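Local coordinates for protein 1d10 (Caenorhabditis elegans, PDB 1T9F) that is of unknown function but folds as a beta-trefoil of MIR repeats, as in SDF2-like proteins, and probably enters the secretory pathway, at residues A[49-59]-A[75-86]; A[93-102]-A[157-165]. All coordinates share one frame; numbering follows the deposited sequence.

Interaction 1 (A[49-59]-A[75-86]); sequences INSHWQIFPAL and IRLKHLTTGTFL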
loop_
_atom_site.group_PDB
_atom_site.type_symbol
_atom_site.label_atom_id
_atom_site.label_comp_id
_atom_site.label_asym_id
_atom_site.label_seq_id
_atom_site.Cartn_x
_atom_site.Cartn_y
_atom_site.Cartn_z
ATOM N N ILE A 49 -0.072 -14.565 5.331
ATOM C CA ILE A 49 0.934 -13.783 6.034
ATOM C C ILE A 49 1.647 -12.750 5.154
ATOM O O ILE A 49 2.044 -11.690 5.638
ATOM C CB ILE A 49 1.983 -14.715 6.705
ATOM C CG1 ILE A 49 2.951 -13.889 7.561
ATOM C CG2 ILE A 49 2.740 -15.504 5.648
ATOM C CD1 ILE A 49 2.285 -13.154 8.716
ATOM N N ASN A 50 1.810 -13.053 3.871
ATOM C CA ASN A 50 2.464 -12.125 2.963
ATOM C C ASN A 50 1.542 -10.962 2.584
ATOM O O ASN A 50 1.927 -10.110 1.788
ATOM C CB ASN A 50 2.936 -12.843 1.689
ATOM C CG ASN A 50 4.075 -13.822 1.956
ATOM O OD1 ASN A 50 5.123 -13.443 2.478
ATOM N ND2 ASN A 50 3.866 -15.083 1.610
ATOM N N SER A 51 0.333 -10.935 3.147
ATOM C CA SER A 51 -0.613 -9.855 2.862
ATOM C C SER A 51 -0.719 -8.905 4.043
ATOM O O SER A 51 -1.575 -8.011 4.057
ATOM C CB SER A 51 -2.010 -10.406 2.546
ATOM O OG SER A 51 -2.003 -11.153 1.340
ATOM N N HIS A 52 0.133 -9.110 5.046
ATOM C CA HIS A 52 0.113 -8.248 6.220
ATOM C C HIS A 52 1.111 -7.115 6.115
ATOM O O HIS A 52 2.266 -7.319 5.705
ATOM C CB HIS A 52 0.378 -9.058 7.486
ATOM C CG HIS A 52 -0.771 -9.932 7.870
ATOM N ND1 HIS A 52 -1.044 -11.120 7.232
ATOM C CD2 HIS A 52 -1.772 -9.744 8.761
ATOM C CE1 HIS A 52 -2.167 -11.626 7.711
ATOM N NE2 HIS A 52 -2.630 -10.809 8.639
ATOM N N TRP A 53 0.645 -5.922 6.482
ATOM C CA TRP A 53 1.454 -4.713 6.447
ATOM C C TRP A 53 1.382 -3.986 7.779
ATOM O O TRP A 53 0.356 -4.009 8.458
ATOM C CB TRP A 53 0.957 -3.769 5.353
ATOM C CG TRP A 53 0.954 -4.362 3.998
ATOM C CD1 TRP A 53 0.022 -5.210 3.474
ATOM C CD2 TRP A 53 1.935 -4.160 2.985
ATOM N NE1 TRP A 53 0.367 -5.550 2.186
ATOM C CE2 TRP A 53 1.537 -4.917 1.862
ATOM C CE3 TRP A 53 3.120 -3.407 2.913
ATOM C CZ2 TRP A 53 2.277 -4.944 0.678
ATOM C CZ3 TRP A 53 3.857 -3.432 1.737
ATOM C CH2 TRP A 53 3.430 -4.197 0.633
ATOM N N GLN A 54 2.469 -3.325 8.151
ATOM C CA GLN A 54 2.488 -2.589 9.401
ATOM C C GLN A 54 2.584 -1.099 9.156
ATOM O O GLN A 54 3.448 -0.624 8.417
ATOM C CB GLN A 54 3.659 -3.040 10.273
ATOM C CG GLN A 54 3.712 -2.326 11.614
ATOM C CD GLN A 54 4.672 -2.998 12.568
ATOM O OE1 GLN A 54 5.723 -3.481 12.158
ATOM N NE2 GLN A 54 4.320 -3.023 13.850
ATOM N N ILE A 55 1.683 -0.358 9.779
ATOM C CA ILE A 55 1.663 1.086 9.637
ATOM C C ILE A 55 2.774 1.729 10.454
ATOM O O ILE A 55 2.881 1.500 11.660
ATOM C CB ILE A 55 0.309 1.660 10.087
ATOM C CG1 ILE A 55 -0.806 1.054 9.230
ATOM C CG2 ILE A 55 0.317 3.180 9.956
ATOM C CD1 ILE A 55 -2.169 1.413 9.688
ATOM N N PHE A 56 3.604 2.521 9.773
ATOM C CA PHE A 56 4.715 3.240 10.391
ATOM C C PHE A 56 4.505 4.744 10.239
ATOM O O PHE A 56 3.825 5.189 9.314
ATOM C CB PHE A 56 6.039 2.889 9.702
ATOM C CG PHE A 56 6.782 1.752 10.342
ATOM C CD1 PHE A 56 6.249 0.472 10.359
ATOM C CD2 PHE A 56 8.026 1.966 10.926
ATOM C CE1 PHE A 56 6.945 -0.585 10.944
ATOM C CE2 PHE A 56 8.734 0.911 11.518
ATOM C CZ PHE A 56 8.190 -0.363 11.524
ATOM N N PRO A 57 5.088 5.550 11.144
ATOM C CA PRO A 57 4.912 7.001 11.008
ATOM C C PRO A 57 5.700 7.410 9.769
ATOM O O PRO A 57 6.521 6.629 9.279
ATOM C CB PRO A 57 5.515 7.545 12.302
ATOM C CG PRO A 57 6.595 6.542 12.615
ATOM C CD PRO A 57 5.912 5.222 12.324
ATOM N N ALA A 58 5.447 8.610 9.252
ATOM C CA ALA A 58 6.145 9.092 8.062
ATOM C C ALA A 58 7.657 9.082 8.286
ATOM O O ALA A 58 8.114 9.072 9.429
ATOM C CB ALA A 58 5.670 10.498 7.717
ATOM N N LEU A 59 8.426 9.087 7.199
ATOM C CA LEU A 59 9.889 9.055 7.300
ATOM C C LEU A 59 10.461 10.042 8.308
ATOM O O LEU A 59 11.317 9.683 9.119
ATOM C CB LEU A 59 10.545 9.313 5.942
ATOM C CG LEU A 59 12.081 9.340 5.995
ATOM C CD1 LEU A 59 12.604 7.957 6.351
ATOM C CD2 LEU A 59 12.648 9.784 4.657
ATOM N N ILE A 75 2.136 8.277 6.040
ATOM C CA ILE A 75 2.531 7.067 6.745
ATOM C C ILE A 75 3.450 6.288 5.829
ATOM O O ILE A 75 3.677 6.673 4.688
ATOM C CB ILE A 75 1.342 6.138 7.074
ATOM C CG1 ILE A 75 0.651 5.680 5.780
ATOM C CG2 ILE A 75 0.380 6.839 8.002
ATOM C CD1 ILE A 75 -0.438 4.622 5.990
ATOM N N ARG A 76 3.993 5.203 6.362
ATOM C CA ARG A 76 4.829 4.292 5.612
ATOM C C ARG A 76 4.202 2.931 5.896
ATOM O O ARG A 76 3.628 2.722 6.966
ATOM C CB ARG A 76 6.278 4.338 6.107
ATOM C CG ARG A 76 7.109 5.475 5.501
ATOM C CD ARG A 76 8.547 5.425 6.000
ATOM N NE ARG A 76 8.592 5.640 7.440
ATOM C CZ ARG A 76 9.612 5.311 8.226
ATOM N NH1 ARG A 76 10.695 4.743 7.714
ATOM N NH2 ARG A 76 9.537 5.535 9.534
ATOM N N LEU A 77 4.282 2.014 4.939
ATOM C CA LEU A 77 3.704 0.694 5.126
ATOM C C LEU A 77 4.786 -0.365 4.975
ATOM O O LEU A 77 5.364 -0.535 3.902
ATOM C CB LEU A 77 2.581 0.449 4.108
ATOM C CG LEU A 77 1.265 1.199 4.350
ATOM C CD1 LEU A 77 0.297 0.950 3.192
ATOM C CD2 LEU A 77 0.645 0.724 5.668
ATOM N N LYS A 78 5.050 -1.071 6.068
ATOM C CA LYS A 78 6.066 -2.115 6.086
ATOM C C LYS A 78 5.499 -3.503 5.785
ATOM O O LYS A 78 4.532 -3.936 6.416
ATOM C CB LYS A 78 6.741 -2.131 7.457
ATOM C CG LYS A 78 7.957 -3.047 7.536
ATOM C CD LYS A 78 8.545 -3.021 8.930
ATOM C CE LYS A 78 9.830 -3.819 9.008
ATOM N NZ LYS A 78 10.357 -3.792 10.390
ATOM N N HIS A 79 6.079 -4.188 4.807
ATOM C CA HIS A 79 5.640 -5.535 4.477
ATOM C C HIS A 79 6.314 -6.422 5.524
ATOM O O HIS A 79 7.541 -6.558 5.538
ATOM C CB HIS A 79 6.084 -5.912 3.068
ATOM C CG HIS A 79 5.621 -7.265 2.640
ATOM N ND1 HIS A 79 6.495 -8.282 2.318
ATOM C CD2 HIS A 79 4.373 -7.772 2.478
ATOM C CE1 HIS A 79 5.804 -9.356 1.969
ATOM N NE2 HIS A 79 4.515 -9.072 2.059
ATOM N N LEU A 80 5.507 -7.008 6.402
ATOM C CA LEU A 80 6.021 -7.813 7.504
ATOM C C LEU A 80 6.985 -8.942 7.200
ATOM O O LEU A 80 8.035 -9.033 7.831
ATOM C CB LEU A 80 4.865 -8.369 8.341
ATOM C CG LEU A 80 4.225 -7.428 9.363
ATOM C CD1 LEU A 80 3.310 -8.235 10.270
ATOM C CD2 LEU A 80 5.303 -6.737 10.192
ATOM N N THR A 81 6.653 -9.792 6.239
ATOM C CA THR A 81 7.516 -10.925 5.939
ATOM C C THR A 81 8.842 -10.621 5.249
ATOM O O THR A 81 9.758 -11.441 5.312
ATOM C CB THR A 81 6.766 -11.987 5.115
ATOM O OG1 THR A 81 6.377 -11.432 3.857
ATOM C CG2 THR A 81 5.520 -12.450 5.866
ATOM N N THR A 82 8.967 -9.467 4.595
ATOM C CA THR A 82 10.232 -9.149 3.931
ATOM C C THR A 82 10.920 -7.914 4.496
ATOM O O THR A 82 12.039 -7.591 4.105
ATOM C CB THR A 82 10.050 -8.962 2.417
ATOM O OG1 THR A 82 9.221 -7.818 2.164
ATOM C CG2 THR A 82 9.416 -10.206 1.808
ATOM N N GLY A 83 10.245 -7.226 5.411
ATOM C CA GLY A 83 10.821 -6.047 6.032
ATOM C C GLY A 83 10.965 -4.818 5.151
ATOM O O GLY A 83 11.561 -3.823 5.569
ATOM N N THR A 84 10.425 -4.890 3.940
ATOM C CA THR A 84 10.475 -3.794 2.982
ATOM C C THR A 84 9.336 -2.787 3.226
ATOM O O THR A 84 8.478 -3.004 4.087
ATOM C CB THR A 84 10.332 -4.332 1.556
ATOM O OG1 THR A 84 9.193 -5.194 1.504
ATOM C CG2 THR A 84 11.574 -5.114 1.132
ATOM N N PHE A 85 9.332 -1.696 2.460
ATOM C CA PHE A 85 8.294 -0.672 2.579
ATOM C C PHE A 85 7.599 -0.408 1.243
ATOM O O PHE A 85 8.227 -0.473 0.185
ATOM C CB PHE A 85 8.883 0.652 3.102
ATOM C CG PHE A 85 9.094 0.683 4.595
ATOM C CD1 PHE A 85 10.302 0.282 5.152
ATOM C CD2 PHE A 85 8.070 1.103 5.443
ATOM C CE1 PHE A 85 10.493 0.295 6.532
ATOM C CE2 PHE A 85 8.248 1.119 6.820
ATOM C CZ PHE A 85 9.468 0.714 7.369
ATOM N N LEU A 86 6.300 -0.117 1.288
ATOM C CA LEU A 86 5.563 0.184 0.070
ATOM C C LEU A 86 6.281 1.407 -0.500
ATOM O O LEU A 86 6.392 2.443 0.166
ATOM C CB LEU A 86 4.120 0.536 0.403
ATOM C CG LEU A 86 3.191 0.633 -0.796
ATOM C CD1 LEU A 86 3.103 -0.737 -1.490
ATOM C CD2 LEU A 86 1.824 1.100 -0.327
HETATM O O HOH W 1 3.774 -9.697 5.224
HETATM O O HOH W 2 8.215 -4.074 12.690
#

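Interaction 2 (A[93-102]-A[157-165]); sequences APLSKQHQEV and QREVVGTDS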
loop_
_atom_site.group_PDB
_atom_site.type_symbol
_atom_site.label_atom_id
_atom_site.label_comp_id
_atom_site.label_asym_id
_atom_site.label_seq_id
_atom_site.Cartn_x
_atom_site.Cartn_y
_atom_site.Cartn_z
ATOM N N ALA A 93 5.339 1.208 -14.711
ATOM C CA ALA A 93 4.729 -0.018 -14.197
ATOM C C ALA A 93 5.163 -1.202 -15.058
ATOM O O ALA A 93 5.523 -1.030 -16.224
ATOM C CB ALA A 93 3.205 0.107 -14.205
ATOM N N PRO A 94 5.133 -2.422 -14.494
ATOM C CA PRO A 94 5.532 -3.630 -15.226
ATOM C C PRO A 94 4.654 -4.031 -16.416
ATOM O O PRO A 94 5.174 -4.401 -17.463
ATOM C CB PRO A 94 5.555 -4.698 -14.138
ATOM C CG PRO A 94 4.492 -4.235 -13.197
ATOM C CD PRO A 94 4.770 -2.752 -13.105
ATOM N N LEU A 95 3.335 -3.967 -16.260
ATOM C CA LEU A 95 2.433 -4.347 -17.348
ATOM C C LEU A 95 1.659 -3.164 -17.909
ATOM O O LEU A 95 1.125 -3.233 -19.016
ATOM C CB LEU A 95 1.441 -5.417 -16.877
ATOM C CG LEU A 95 2.012 -6.728 -16.330
ATOM C CD1 LEU A 95 0.870 -7.618 -15.867
ATOM C CD2 LEU A 95 2.841 -7.427 -17.397
ATOM N N SER A 96 1.588 -2.082 -17.144
ATOM C CA SER A 96 0.880 -0.890 -17.596
ATOM C C SER A 96 1.865 0.249 -17.816
ATOM O O SER A 96 2.181 1.008 -16.900
ATOM C CB SER A 96 -0.182 -0.484 -16.577
ATOM O OG SER A 96 -1.190 -1.475 -16.493
ATOM N N LYS A 97 2.344 0.353 -19.051
ATOM C CA LYS A 97 3.311 1.371 -19.444
ATOM C C LYS A 97 2.916 2.802 -19.083
ATOM O O LYS A 97 3.777 3.628 -18.764
ATOM C CB LYS A 97 3.554 1.284 -20.952
ATOM C CG LYS A 97 4.186 -0.019 -21.418
ATOM C CD LYS A 97 5.649 -0.111 -21.011
ATOM C CE LYS A 97 6.346 -1.278 -21.707
ATOM N NZ LYS A 97 7.831 -1.261 -21.513
ATOM N N GLN A 98 1.620 3.097 -19.138
ATOM C CA GLN A 98 1.136 4.440 -18.838
ATOM C C GLN A 98 1.151 4.773 -17.355
ATOM O O GLN A 98 0.933 5.926 -16.968
ATOM C CB GLN A 98 -0.288 4.634 -19.363
ATOM C CG GLN A 98 -0.872 3.469 -20.155
ATOM C CD GLN A 98 -1.196 2.257 -19.300
ATOM O OE1 GLN A 98 -0.312 1.483 -18.937
ATOM N NE2 GLN A 98 -2.473 2.089 -18.972
ATOM N N HIS A 99 1.401 3.770 -16.522
ATOM C CA HIS A 99 1.407 4.000 -15.092
ATOM C C HIS A 99 2.763 3.874 -14.424
ATOM O O HIS A 99 3.720 3.337 -14.989
ATOM C CB HIS A 99 0.388 3.084 -14.409
ATOM C CG HIS A 99 -1.031 3.405 -14.764
ATOM N ND1 HIS A 99 -1.513 4.697 -14.791
ATOM C CD2 HIS A 99 -2.074 2.608 -15.092
ATOM C CE1 HIS A 99 -2.792 4.683 -15.119
ATOM N NE2 HIS A 99 -3.158 3.427 -15.307
ATOM N N GLN A 100 2.817 4.390 -13.203
ATOM C CA GLN A 100 4.014 4.405 -12.386
ATOM C C GLN A 100 4.136 3.107 -11.591
ATOM O O GLN A 100 3.136 2.542 -11.144
ATOM C CB GLN A 100 3.929 5.612 -11.458
ATOM C CG GLN A 100 5.125 5.882 -10.581
ATOM C CD GLN A 100 4.958 7.187 -9.831
ATOM O OE1 GLN A 100 5.008 8.267 -10.427
ATOM N NE2 GLN A 100 4.733 7.099 -8.525
ATOM N N GLU A 101 5.370 2.643 -11.424
ATOM C CA GLU A 101 5.658 1.409 -10.701
ATOM C C GLU A 101 5.497 1.574 -9.195
ATOM O O GLU A 101 5.791 2.631 -8.634
ATOM C CB GLU A 101 7.095 0.955 -10.987
ATOM C CG GLU A 101 7.455 -0.428 -10.460
ATOM C CD GLU A 101 8.965 -0.650 -10.367
ATOM O OE1 GLU A 101 9.570 -0.255 -9.346
ATOM O OE2 GLU A 101 9.550 -1.211 -11.318
ATOM N N VAL A 102 5.021 0.514 -8.549
ATOM C CA VAL A 102 4.866 0.499 -7.103
ATOM C C VAL A 102 5.637 -0.736 -6.656
ATOM O O VAL A 102 5.405 -1.828 -7.153
ATOM C CB VAL A 102 3.385 0.400 -6.687
ATOM C CG1 VAL A 102 3.284 0.138 -5.190
ATOM C CG2 VAL A 102 2.672 1.706 -7.026
ATOM N N GLN A 157 -2.570 -12.813 -9.949
ATOM C CA GLN A 157 -2.378 -11.695 -9.030
ATOM C C GLN A 157 -2.531 -10.378 -9.787
ATOM O O GLN A 157 -2.067 -10.244 -10.922
ATOM C CB GLN A 157 -1.007 -11.803 -8.360
ATOM C CG GLN A 157 -0.894 -13.037 -7.463
ATOM C CD GLN A 157 0.396 -13.101 -6.679
ATOM O OE1 GLN A 157 0.940 -12.080 -6.273
ATOM N NE2 GLN A 157 0.880 -14.316 -6.435
ATOM N N ARG A 158 -3.200 -9.410 -9.167
ATOM C CA ARG A 158 -3.436 -8.123 -9.817
ATOM C C ARG A 158 -2.264 -7.148 -9.756
ATOM O O ARG A 158 -1.558 -7.068 -8.748
ATOM C CB ARG A 158 -4.681 -7.453 -9.228
ATOM C CG ARG A 158 -5.991 -8.197 -9.484
ATOM C CD ARG A 158 -6.150 -9.396 -8.568
ATOM N NE ARG A 158 -7.543 -9.823 -8.449
ATOM C CZ ARG A 158 -8.178 -10.599 -9.321
ATOM N NH1 ARG A 158 -7.549 -11.050 -10.397
ATOM N NH2 ARG A 158 -9.451 -10.925 -9.116
ATOM N N GLU A 159 -2.064 -6.410 -10.849
ATOM C CA GLU A 159 -0.987 -5.429 -10.912
ATOM C C GLU A 159 -1.370 -4.204 -10.086
ATOM O O GLU A 159 -2.485 -3.691 -10.196
ATOM C CB GLU A 159 -0.719 -4.996 -12.364
ATOM C CG GLU A 159 0.311 -3.870 -12.486
ATOM C CD GLU A 159 0.411 -3.291 -13.897
ATOM O OE1 GLU A 159 -0.634 -3.178 -14.572
ATOM O OE2 GLU A 159 1.532 -2.933 -14.319
ATOM N N VAL A 160 -0.438 -3.764 -9.247
ATOM C CA VAL A 160 -0.616 -2.593 -8.401
ATOM C C VAL A 160 0.299 -1.507 -8.979
ATOM O O VAL A 160 1.488 -1.748 -9.231
ATOM C CB VAL A 160 -0.196 -2.888 -6.945
ATOM C CG1 VAL A 160 -0.229 -1.601 -6.125
ATOM C CG2 VAL A 160 -1.122 -3.931 -6.325
ATOM N N VAL A 161 -0.246 -0.318 -9.196
ATOM C CA VAL A 161 0.546 0.763 -9.770
ATOM C C VAL A 161 0.175 2.130 -9.212
ATOM O O VAL A 161 -0.710 2.258 -8.365
ATOM C CB VAL A 161 0.371 0.842 -11.302
ATOM C CG1 VAL A 161 0.673 -0.504 -11.946
ATOM C CG2 VAL A 161 -1.041 1.294 -11.633
ATOM N N GLY A 162 0.862 3.150 -9.721
ATOM C CA GLY A 162 0.613 4.513 -9.297
ATOM C C GLY A 162 -0.040 5.255 -10.447
ATOM O O GLY A 162 0.547 5.386 -11.519
ATOM N N THR A 163 -1.261 5.724 -10.234
ATOM C CA THR A 163 -1.972 6.440 -11.278
ATOM C C THR A 163 -1.982 7.939 -11.008
ATOM O O THR A 163 -2.097 8.369 -9.861
ATOM C CB THR A 163 -3.420 5.936 -11.388
ATOM O OG1 THR A 163 -4.082 6.100 -10.129
ATOM C CG2 THR A 163 -3.436 4.461 -11.773
ATOM N N ASP A 164 -1.846 8.736 -12.065
ATOM C CA ASP A 164 -1.864 10.185 -11.912
ATOM C C ASP A 164 -3.222 10.622 -11.380
ATOM O O ASP A 164 -3.315 11.557 -10.596
ATOM C CB ASP A 164 -1.583 10.888 -13.245
ATOM C CG ASP A 164 -0.146 10.718 -13.704
ATOM O OD1 ASP A 164 0.777 10.933 -12.885
ATOM O OD2 ASP A 164 0.063 10.375 -14.888
ATOM N N SER A 165 -4.277 9.933 -11.788
ATOM C CA SER A 165 -5.610 10.294 -11.327
ATOM C C SER A 165 -6.298 9.159 -10.577
ATOM O O SER A 165 -5.875 8.006 -10.643
ATOM C CB SER A 165 -6.476 10.727 -12.516
ATOM O OG SER A 165 -5.904 11.843 -13.180
HETATM O O HOH W 3 -1.724 7.584 -14.340
HETATM O O HOH W 4 4.060 -1.773 -10.109
#

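Interaction 1 (A[49-59]-A[75-86])
Arg-76 bends its side chain (chi3 -64°) back to Pro-57 O and takes it side-on with NE and NH2. Arg-76 NE bonds to Pro-57 O at 2.9 Å, in the carbonyl plane; NH2 bonds to it at 3.2 Å from above that plane. The oxygen lies in the guanidinium plane. Leu-59 CA lies over one face of the group and Phe-56 CD2 over the opposite face. NH1 bonds to Ser-111 OG. With an alanine here, Pro-57 O would probably lose both donors and Ser-111 its partner, and a gap is likely to open between Phe-56 and Leu-59.

Strands 53-57 and 75-79 run antiparallel. Gln-54 pairs with Lys-78 and Phe-56 with Arg-76, each through two backbone bonds. Leu-80 N gives a weak bond to His-52 O. At the turn, His-79 NE2 donates to Asn-50 O at 2.8 Å, with the oxygen in the ring plane. Its ND1 is hydrogen-bonded to Thr-82 OG1, so both ring nitrogens are engaged and fix its rotation. CG anti to the backbone N (chi1 -178°) turns this ring edge toward the face of Trp-53. Trp-53 NE1 bonds to Leu-24 O. Water 1 joins Ile-49 O and His-52 O to Thr-81 N. Water 2 links Gln-54 OE1 to Lys-78 NZ, which also forms a salt bridge with Glu-108. Phe-85 sets its edge against the face of Phe-56, planes at 89°.

In the six-stranded barrel of the beta-trefoil, strand 53-57 lies between strands 12-17 and 74-79, the latter next to strand 117-120.

Interaction 2 (A[93-102]-A[157-165])
Glu-159 extends its side chain into the loop at Leu-95 and Ser-96, where a type I turn (Ser-96 to His-99) begins. Its CG is anti to the backbone N (chi1 175°), and the stretched chain carries the carboxylate there. Glu-159 OE2 accepts from Leu-95 N at 2.8 Å, met from above the carboxylate plane. It also accepts from Ser-96 N, on its syn lone pair. Ser-96 OG donates to Glu-159 OE1 at 2.6 Å, and Ser-146 OG bonds to the same oxygen. Pro-94 approaches OE2 from the opposite direction with its CG. The carboxylate thus ties down the loop before strand 100-105.

This strand pairs antiparallel with strand 158-163 in the sheet formed by the hairpin strands outside the barrel of the beta-trefoil, joining MIR repeats 66-122 and 123-177. Its start is only weakly bonded, and Gln-100 with Gly-162 is the regular hydrogen-bonded pair.

His-99 and Thr-163 lie side by side and point the same way. The Thr-163 methyl CG2 sits over one face of the His-99 imidazole, 3.6 Å from the ring centroid and 17° off the normal. Water 3 lies in the ring plane and bridges ND1 to Asp-164 N. Val-161 crosses His-99 at about a right angle and touches its CB through CG2. Val-161 CG1 presses tightly on Ala-93 CB at 3.4 Å. Val-102 crosses Val-160 obliquely, CG1 to CG1 at 4.0 Å.

Both interactions are largely buried, but they lie on opposite sides of the chain's centre, with their own centres about 19 Å apart. Interaction 1 is nearer the middle and joins neighbouring strands of the barrel. Interaction 2 lies further out and joins hairpin strands outside the barrel that are distant in sequence. Interaction 1 has the longer backbone ladder and adds aromatic pairs and an arginine held by a carbonyl. Interaction 2 has one regular backbone pair, and a carboxylate binding a loop does much of the rest. Strands 85-89 and 100-105 are neighbours in the hairpin sheet, and Leu-86 CD1 packs on Val-102 CG1 at 3.8 Å where the two meet.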